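Local coordinates for protein antigen, P35 (Borreliella spielmanii A14S, PDB 6HPN) that is an outer surface protein, probably a lipoprotein, of the PFam54 family, an orthologue of BBA64, and is thought to contribute to the pathogenesis of Lyme disease, at residues E89-N94 with K168-I173. Sequence-based numbering, arbitrary orientation.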
# COMPACT_ATOMS: atom_id res chain seq x y z
N GLU A 89 8.56 3.50 -11.86
CA GLU A 89 9.95 3.00 -11.68
C GLU A 89 10.84 4.11 -11.11
O GLU A 89 11.60 3.83 -10.15
CB GLU A 89 10.59 2.57 -13.00
CG GLU A 89 10.22 1.16 -13.46
CD GLU A 89 8.86 1.08 -14.13
OE1 GLU A 89 8.11 2.11 -14.08
OE2 GLU A 89 8.57 0.03 -14.71
N GLY A 90 10.76 5.31 -11.71
CA GLY A 90 11.57 6.47 -11.30
C GLY A 90 11.55 6.60 -9.79
O GLY A 90 12.62 6.52 -9.16
N VAL A 91 10.33 6.71 -9.26
CA VAL A 91 10.04 7.01 -7.83
C VAL A 91 10.53 5.86 -6.94
O VAL A 91 11.00 6.14 -5.83
CB VAL A 91 8.54 7.24 -7.62
CG1 VAL A 91 8.21 7.29 -6.13
CG2 VAL A 91 8.05 8.49 -8.34
N ILE A 92 10.37 4.63 -7.39
CA ILE A 92 10.73 3.43 -6.58
C ILE A 92 12.27 3.36 -6.51
O ILE A 92 12.78 3.14 -5.39
CB ILE A 92 10.06 2.18 -7.17
CG1 ILE A 92 8.53 2.33 -7.20
CG2 ILE A 92 10.49 0.91 -6.44
CD1 ILE A 92 7.81 1.35 -8.12
N LEU A 93 12.99 3.54 -7.62
CA LEU A 93 14.48 3.62 -7.61
C LEU A 93 14.93 4.71 -6.64
O LEU A 93 15.72 4.43 -5.74
CB LEU A 93 15.01 3.90 -9.01
CG LEU A 93 14.78 2.75 -9.98
CD1 LEU A 93 14.74 3.26 -11.42
CD2 LEU A 93 15.82 1.64 -9.77
N ASN A 94 14.35 5.90 -6.80
CA ASN A 94 14.76 7.09 -6.02
C ASN A 94 14.53 6.81 -4.53
O ASN A 94 15.47 7.02 -3.75
CB ASN A 94 14.11 8.35 -6.59
CG ASN A 94 14.75 8.73 -7.91
OD1 ASN A 94 15.94 8.48 -8.09
ND2 ASN A 94 13.99 9.30 -8.84
N LYS A 168 2.34 11.40 -1.70
CA LYS A 168 2.76 12.77 -1.33
C LYS A 168 4.05 12.68 -0.48
O LYS A 168 5.12 13.22 -0.91
CB LYS A 168 1.53 13.43 -0.68
CG LYS A 168 1.78 14.73 0.06
CD LYS A 168 2.20 15.84 -0.86
CE LYS A 168 2.41 17.14 -0.11
NZ LYS A 168 3.45 17.97 -0.77
N ASP A 169 4.01 11.98 0.65
CA ASP A 169 5.18 11.92 1.57
C ASP A 169 6.41 11.40 0.81
O ASP A 169 7.52 11.97 1.00
CB ASP A 169 4.83 11.15 2.85
CG ASP A 169 3.91 11.94 3.77
OD1 ASP A 169 3.65 13.10 3.48
OD2 ASP A 169 3.42 11.38 4.75
N VAL A 170 6.20 10.41 -0.07
CA VAL A 170 7.27 9.77 -0.88
C VAL A 170 7.85 10.76 -1.89
O VAL A 170 9.07 10.82 -2.02
CB VAL A 170 6.78 8.49 -1.58
CG1 VAL A 170 7.63 8.17 -2.81
CG2 VAL A 170 6.76 7.30 -0.64
N ASP A 171 7.02 11.51 -2.62
CA ASP A 171 7.53 12.54 -3.56
C ASP A 171 8.30 13.61 -2.76
O ASP A 171 9.30 14.10 -3.28
CB ASP A 171 6.41 13.12 -4.42
CG ASP A 171 5.90 12.19 -5.51
OD1 ASP A 171 6.63 11.25 -5.92
OD2 ASP A 171 4.77 12.41 -5.94
N ASP A 172 7.87 13.95 -1.53
CA ASP A 172 8.46 15.06 -0.74
C ASP A 172 9.85 14.66 -0.25
O ASP A 172 10.79 15.47 -0.39
CB ASP A 172 7.55 15.46 0.43
CG ASP A 172 6.32 16.22 -0.02
OD1 ASP A 172 6.29 16.59 -1.18
OD2 ASP A 172 5.40 16.44 0.80
N ILE A 173 9.94 13.47 0.32
CA ILE A 173 11.22 12.82 0.73
C ILE A 173 12.18 12.93 -0.46
O ILE A 173 13.32 13.36 -0.26
CB ILE A 173 10.97 11.36 1.17
CG1 ILE A 173 10.34 11.27 2.56
CG2 ILE A 173 12.24 10.54 1.12
CD1 ILE A 173 9.73 9.90 2.92
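Val91 reaches from helix 89-102 to Val170 and Asp171 of helix 146-179. Its CB points at the second helix, and the CA atoms of Val91 and Asp171 stand 7.4 Å apart. From CB the side chain forks. With chi1 at 169°, CG1 swings opposite the backbone N and faces Val170. It meets CG1 of Val170 at 3.5 Å, methyl to methyl. The two valines approach at a slant, and this is an apolar contact. The other branch, CG2, comes to 3.9 Å from OD1 of Asp171, and the two side chains run roughly at right angles. This second contact is van der Waals only. Val91 and Asp171 are partly exposed, while Val170 is buried. The area buried between the segments is small, 95 Å². This is plain apolar packing of two helices within the BbCRASP-1-like domain. Helix 146-179 also carries a salt bridge between Lys168 NZ and Asp172 OD2, one turn apart. Neighbouring residues extend the helix packing: Val91 also touches Ile174, and Val170 touches Leu95. The CB of Ile92 points away from helix 146-179, and its side chain touches Phe49, Met51 and Leu85. Helix 187-197 packs against Ile173, and Asp169 pairs with Arg119 of helix 106-135 in this all-helical fold.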